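Local coordinates for putative alpha-L-fucosidase (Bacteroides thetaiotaomicron, PDB 4H41), which probably hydrolyses fucose-containing host glycans as a putative alpha-L-fucosidase with a TIM-barrel fold, at residues H44-Q49 and I283-I288; A241-H246 and F277-P282. One frame throughout, in Å; residues are numbered along the deposited sequence.

Contact 1: H44-Q49 and I283-I288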
loop_
_atom_site.group_PDB
_atom_site.type_symbol
_atom_site.label_atom_id
_atom_site.label_comp_id
_atom_site.label_asym_id
_atom_site.label_seq_id
_atom_site.Cartn_x
_atom_site.Cartn_y
_atom_site.Cartn_z
ATOM N N HIS B 44 11.842 -10.358 4.331
ATOM C CA HIS B 44 10.728 -11.282 4.477
ATOM C C HIS B 44 9.435 -10.743 3.847
ATOM O O HIS B 44 8.597 -11.533 3.395
ATOM C CB HIS B 44 10.407 -11.499 5.956
ATOM C CG HIS B 44 11.327 -12.429 6.691
ATOM N ND1 HIS B 44 11.393 -12.403 8.070
ATOM C CD2 HIS B 44 12.118 -13.425 6.241
ATOM C CE1 HIS B 44 12.255 -13.355 8.407
ATOM N NE2 HIS B 44 12.691 -14.007 7.340
ATOM N N ASP B 45 9.210 -9.431 3.951
ATOM C CA ASP B 45 7.897 -8.868 3.685
ATOM C C ASP B 45 7.839 -7.390 3.341
ATOM O O ASP B 45 6.745 -6.802 3.408
ATOM C CB ASP B 45 7.036 -9.100 4.952
ATOM C CG ASP B 45 7.567 -8.416 6.204
ATOM O OD1 ASP B 45 8.635 -7.802 6.132
ATOM O OD2 ASP B 45 6.878 -8.461 7.245
ATOM N N ILE B 46 8.935 -6.795 2.897
ATOM C CA ILE B 46 8.926 -5.389 2.448
ATOM C C ILE B 46 9.219 -5.390 0.940
ATOM O O ILE B 46 10.308 -5.830 0.535
ATOM C CB ILE B 46 9.948 -4.536 3.194
ATOM C CG1 ILE B 46 9.826 -4.688 4.742
ATOM C CG2 ILE B 46 9.836 -3.078 2.748
ATOM C CD1 ILE B 46 8.430 -4.325 5.319
ATOM N N PRO B 47 8.317 -4.826 0.112
ATOM C CA PRO B 47 8.531 -4.858 -1.339
ATOM C C PRO B 47 9.840 -4.205 -1.740
ATOM O O PRO B 47 10.290 -3.223 -1.134
ATOM C CB PRO B 47 7.322 -4.128 -1.901
ATOM C CG PRO B 47 6.250 -4.403 -0.896
ATOM C CD PRO B 47 6.956 -4.311 0.422
ATOM N N HIS B 48 10.485 -4.822 -2.696
ATOM C CA HIS B 48 11.826 -4.419 -3.146
ATOM C C HIS B 48 11.800 -3.100 -3.876
ATOM O O HIS B 48 10.882 -2.860 -4.693
ATOM C CB HIS B 48 12.380 -5.520 -4.062
ATOM C CG HIS B 48 13.867 -5.491 -4.280
ATOM N ND1 HIS B 48 14.756 -5.658 -3.246
ATOM C CD2 HIS B 48 14.566 -5.386 -5.435
ATOM C CE1 HIS B 48 15.973 -5.643 -3.792
ATOM N NE2 HIS B 48 15.916 -5.458 -5.102
ATOM N N GLN B 49 12.813 -2.241 -3.642
ATOM C CA GLN B 49 12.852 -0.929 -4.339
ATOM C C GLN B 49 13.617 -0.982 -5.659
ATOM O O GLN B 49 13.606 -0.005 -6.365
ATOM C CB GLN B 49 13.415 0.179 -3.457
ATOM C CG GLN B 49 12.575 0.349 -2.184
ATOM C CD GLN B 49 12.779 1.695 -1.574
ATOM O OE1 GLN B 49 12.247 2.670 -2.060
ATOM N NE2 GLN B 49 13.552 1.779 -0.515
ATOM N N ILE B 283 -2.266 -0.764 6.121
ATOM C CA ILE B 283 -1.294 -1.070 5.066
ATOM C C ILE B 283 -0.058 -1.539 5.810
ATOM O O ILE B 283 0.441 -0.787 6.641
ATOM C CB ILE B 283 -0.995 0.136 4.148
ATOM C CG1 ILE B 283 -2.254 0.542 3.354
ATOM C CG2 ILE B 283 0.160 -0.201 3.180
ATOM C CD1 ILE B 283 -2.133 1.869 2.582
ATOM N N ARG B 284 0.430 -2.756 5.546
ATOM C CA ARG B 284 1.591 -3.302 6.227
ATOM C C ARG B 284 2.753 -3.328 5.262
ATOM O O ARG B 284 2.832 -4.248 4.473
ATOM C CB ARG B 284 1.251 -4.698 6.776
ATOM C CG ARG B 284 0.140 -4.608 7.849
ATOM C CD ARG B 284 -0.315 -5.962 8.323
ATOM N NE ARG B 284 0.623 -6.603 9.229
ATOM C CZ ARG B 284 0.781 -6.310 10.524
ATOM N NH1 ARG B 284 0.078 -5.320 11.090
ATOM N NH2 ARG B 284 1.649 -6.988 11.258
ATOM N N PHE B 285 3.649 -2.311 5.245
ATOM C CA PHE B 285 3.780 -1.192 6.178
ATOM C C PHE B 285 4.296 0.021 5.466
ATOM O O PHE B 285 5.034 -0.114 4.497
ATOM C CB PHE B 285 4.794 -1.536 7.301
ATOM C CG PHE B 285 4.549 -2.846 8.009
ATOM C CD1 PHE B 285 3.716 -2.910 9.116
ATOM C CD2 PHE B 285 5.203 -4.000 7.608
ATOM C CE1 PHE B 285 3.490 -4.130 9.770
ATOM C CE2 PHE B 285 4.981 -5.211 8.261
ATOM C CZ PHE B 285 4.150 -5.257 9.359
ATOM N N LEU B 286 3.923 1.207 5.959
ATOM C CA LEU B 286 4.416 2.484 5.456
ATOM C C LEU B 286 5.105 3.232 6.585
ATOM O O LEU B 286 5.082 2.767 7.736
ATOM C CB LEU B 286 3.247 3.290 4.853
ATOM C CG LEU B 286 2.775 2.753 3.513
ATOM C CD1 LEU B 286 1.509 3.478 3.098
ATOM C CD2 LEU B 286 3.831 2.891 2.455
ATOM N N PRO B 287 5.816 4.336 6.252
ATOM C CA PRO B 287 6.547 5.052 7.301
ATOM C C PRO B 287 5.697 5.462 8.504
ATOM O O PRO B 287 4.500 5.818 8.398
ATOM C CB PRO B 287 7.098 6.266 6.560
ATOM C CG PRO B 287 7.242 5.772 5.124
ATOM C CD PRO B 287 6.066 4.944 4.923
ATOM N N ILE B 288 6.342 5.423 9.680
ATOM C CA ILE B 288 5.699 5.787 10.937
ATOM C C ILE B 288 5.470 7.288 11.047
ATOM O O ILE B 288 6.200 8.106 10.493
ATOM C CB ILE B 288 6.561 5.256 12.132
ATOM C CG1 ILE B 288 5.729 5.105 13.406
ATOM C CG2 ILE B 288 7.784 6.119 12.378
ATOM C CD1 ILE B 288 6.466 4.343 14.517
HETATM O O HOH W 1 5.250 -4.425 3.371
#
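Ile46 and Asp45 both reach the rim of the Phe285 ring, and between them they make up the direct, close part of the contact. The methyl end of Ile46 approaches near the plane of the ring, CD1 lying 4.0 Å from Phe285 CD2. A branched aliphatic suits this buried place: CG1 stands beside the backbone N (chi1 -51°) and chi2 (-58°) then turns CD1 to the aromatic edge, while elsewhere Ile46 packs on His315 and Phe316 of helix 313-316. Asp45 OD2 comes in the plane of the ring at its edge, 3.9 Å from Phe285 CE2, where the slightly positive C-H rim is probably agreeable to a carboxylate; the carboxylate itself is turned 69° from the ring. Arg284, brought close to Phe285 by the cis peptide bond between them, lies over one ring face from CB, 3.7 Å above the ring plane, to its guanidinium, whose own face meets Phe285 CE1.

The two segments are loops of a TIM barrel, one following the first strand, 34-39, and the other the seventh, 269-273, so the contact reaches across strand 307-310, which stands between those two in the barrel order.

The backbones are more loosely joined. No direct hydrogen bond links them; instead one water donates to Asp45 O at 2.8 Å and to Arg284 O at 2.7 Å, spanning the gap between the two carbonyls. Asp45 OD2 also hydrogen-bonds an unidentified bound molecule.

Contact 2: A241-H246 and F277-P282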
loop_
_atom_site.group_PDB
_atom_site.type_symbol
_atom_site.label_atom_id
_atom_site.label_comp_id
_atom_site.label_asym_id
_atom_site.label_seq_id
_atom_site.Cartn_x
_atom_site.Cartn_y
_atom_site.Cartn_z
ATOM N N ALA B 241 18.751 -6.038 20.904
ATOM C CA ALA B 241 18.049 -4.885 20.324
ATOM C C ALA B 241 16.601 -5.232 20.122
ATOM O O ALA B 241 16.186 -5.539 19.004
ATOM C CB ALA B 241 18.707 -4.474 18.995
ATOM N N PHE B 242 15.807 -5.215 21.185
ATOM C CA PHE B 242 14.397 -5.558 21.000
ATOM C C PHE B 242 13.740 -4.622 20.007
ATOM O O PHE B 242 13.929 -3.412 20.060
ATOM C CB PHE B 242 13.569 -5.513 22.292
ATOM C CG PHE B 242 13.595 -6.769 23.122
ATOM C CD1 PHE B 242 12.699 -7.798 22.878
ATOM C CD2 PHE B 242 14.489 -6.905 24.172
ATOM C CE1 PHE B 242 12.741 -8.960 23.635
ATOM C CE2 PHE B 242 14.527 -8.065 24.923
ATOM C CZ PHE B 242 13.645 -9.076 24.660
ATOM N N GLN B 243 12.946 -5.210 19.113
ATOM C CA GLN B 243 12.038 -4.481 18.247
ATOM C C GLN B 243 11.076 -3.779 19.198
ATOM O O GLN B 243 10.575 -4.415 20.126
ATOM C CB GLN B 243 11.314 -5.437 17.301
ATOM C CG GLN B 243 12.259 -6.106 16.333
ATOM C CD GLN B 243 11.607 -7.276 15.646
ATOM O OE1 GLN B 243 10.510 -7.146 15.146
ATOM N NE2 GLN B 243 12.252 -8.458 15.621
ATOM N N ASP B 244 10.856 -2.476 19.026
ATOM C CA ASP B 244 10.050 -1.724 20.010
ATOM C C ASP B 244 8.569 -1.555 19.648
ATOM O O ASP B 244 7.843 -0.891 20.380
ATOM C CB ASP B 244 10.678 -0.344 20.195
ATOM C CG ASP B 244 10.617 0.581 19.000
ATOM O OD1 ASP B 244 10.023 0.169 17.920
ATOM O OD2 ASP B 244 11.101 1.721 19.119
ATOM N N GLY B 245 8.128 -2.098 18.519
ATOM C CA GLY B 245 6.810 -1.776 18.006
ATOM C C GLY B 245 5.619 -2.579 18.413
ATOM O O GLY B 245 4.511 -2.170 18.067
ATOM N N HIS B 246 5.793 -3.728 19.082
ATOM C CA HIS B 246 4.639 -4.588 19.357
ATOM C C HIS B 246 3.920 -4.268 20.665
ATOM O O HIS B 246 2.906 -4.900 20.956
ATOM C CB HIS B 246 5.043 -6.063 19.339
ATOM C CG HIS B 246 5.662 -6.496 18.043
ATOM N ND1 HIS B 246 6.999 -6.286 17.786
ATOM C CD2 HIS B 246 5.104 -7.075 16.956
ATOM C CE1 HIS B 246 7.230 -6.807 16.580
ATOM N NE2 HIS B 246 6.126 -7.312 16.058
ATOM N N PHE B 277 8.546 2.152 10.704
ATOM C CA PHE B 277 7.325 1.869 9.958
ATOM C C PHE B 277 6.172 1.816 10.956
ATOM O O PHE B 277 6.405 1.580 12.150
ATOM C CB PHE B 277 7.430 0.588 9.147
ATOM C CG PHE B 277 7.671 -0.644 9.973
ATOM C CD1 PHE B 277 8.954 -1.009 10.344
ATOM C CD2 PHE B 277 6.606 -1.389 10.470
ATOM C CE1 PHE B 277 9.175 -2.132 11.135
ATOM C CE2 PHE B 277 6.835 -2.521 11.244
ATOM C CZ PHE B 277 8.126 -2.908 11.531
ATOM N N ASP B 278 4.940 2.043 10.487
ATOM C CA ASP B 278 3.788 2.106 11.345
ATOM C C ASP B 278 3.066 0.753 11.445
ATOM O O ASP B 278 2.569 0.253 10.471
ATOM C CB ASP B 278 2.820 3.205 10.817
ATOM C CG ASP B 278 2.006 3.831 11.923
ATOM O OD1 ASP B 278 1.340 3.069 12.656
ATOM O OD2 ASP B 278 2.062 5.115 12.085
ATOM N N ARG B 279 2.943 0.217 12.649
ATOM C CA ARG B 279 2.209 -1.028 12.893
ATOM C C ARG B 279 0.720 -0.773 13.191
ATOM O O ARG B 279 -0.012 -1.725 13.390
ATOM C CB ARG B 279 2.823 -1.774 14.105
ATOM C CG ARG B 279 4.027 -2.552 13.743
ATOM C CD ARG B 279 4.438 -3.428 14.918
ATOM N NE ARG B 279 5.707 -4.019 14.612
ATOM C CZ ARG B 279 5.902 -5.041 13.803
ATOM N NH1 ARG B 279 4.875 -5.739 13.342
ATOM N NH2 ARG B 279 7.125 -5.452 13.545
ATOM N N ASP B 280 0.271 0.471 13.270
ATOM C CA ASP B 280 -1.123 0.768 13.652
ATOM C C ASP B 280 -2.041 0.967 12.474
ATOM O O ASP B 280 -3.205 1.314 12.668
ATOM C CB ASP B 280 -1.141 2.049 14.506
ATOM C CG ASP B 280 -0.282 1.961 15.750
ATOM O OD1 ASP B 280 -0.213 0.877 16.337
ATOM O OD2 ASP B 280 0.336 2.992 16.126
HETATM N N MSE B 281 -1.562 0.742 11.264
HETATM C CA MSE B 281 -2.273 1.080 10.037
HETATM C C MSE B 281 -2.698 -0.142 9.245
HETATM O O MSE B 281 -2.056 -1.186 9.316
HETATM C CB MSE B 281 -1.367 1.949 9.163
HETATM C CG MSE B 281 -0.933 3.244 9.828
HETATM SE SE MSE B 281 -2.399 4.502 9.915
HETATM C CE MSE B 281 -2.665 4.679 11.791
ATOM N N PRO B 282 -3.719 0.001 8.395
ATOM C CA PRO B 282 -4.192 -1.166 7.614
ATOM C C PRO B 282 -3.318 -1.517 6.395
ATOM O O PRO B 282 -3.679 -2.437 5.665
ATOM C CB PRO B 282 -5.587 -0.756 7.194
ATOM C CG PRO B 282 -5.513 0.739 7.086
ATOM C CD PRO B 282 -4.606 1.165 8.191
#
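The backbones come nearest at Gly245 and Arg279, whose CA atoms are 6.9 Å apart, where the chain runs on from strand 239-243, and no hydrogen bond joins the segments. Arg279 bridges the gap: its chain, extended from CG to NE, gives the reach, and chi4 (-77°) turns the guanidinium to lie over the His246 ring, NE being offset toward the ring's rim. On the way CD passes Gly245 O at 3.4 Å; a side chain at this glycine would point at Arg279 and crowd NE.

His246 NE2 sits over the centre of one guanidinium face, 3.2 Å from Arg279 CZ, with the two planes 30° apart. This is an inclined stacking of flat groups: NH1 and NH2 lie close to NE2, but at angles too poor for hydrogen bonds. Phe277 meets the opposite face edge-on, its CE2 3.6 Å above the Arg279 guanidinium plane and toward the rim. Gln243 OE1 lies obliquely, 4.1 Å from Arg279 NH2, and meets the edge of the His246 ring in its plane; its NE2 is bonded to Ser196 O and Glu165.

Replacing Arg279 by an alanine would probably leave a gap between His246 and Phe277 and deprive Glu275, its salt-bridge partner through NE, of that mate. The backbone carrying Arg279 is itself bent by an Asx turn, Asp280 N donating to Asp278 OD1 at 2.9 Å.

With His246 stacked at a tilt on one face, the rim of Phe277 against the other and NE paired to Glu275, the guanidinium is likely to be held in one orientation; its NH2 makes a weak hydrogen bond to an unidentified molecule, probably from the crystallisation liquor, which is consistent with a site for polar ligands.

In the fold
Contacts 1 and 2 share the long loop between strand 269-273 and helix 290-302: contact 2 uses its 277-282 part and contact 1 its 283-288 part, which follows directly. Their centres are 12 Å apart. The loop folds back on itself, Leu286 O lying 2.8 Å from Asp278 N in a probable hydrogen bond, while Phe285 CG packs 3.5 Å from Phe277 CD2. Contact 1 thus ties this loop to the one after the first strand, and contact 2 ties it to the end of the sixth. Asp45 and Arg279 each touch unidentified material, probably crystallisation liquor but consistent with a pocket at the C-terminal strand ends, where TIM barrels usually bind substrates. Both contacts also touch the third subunit.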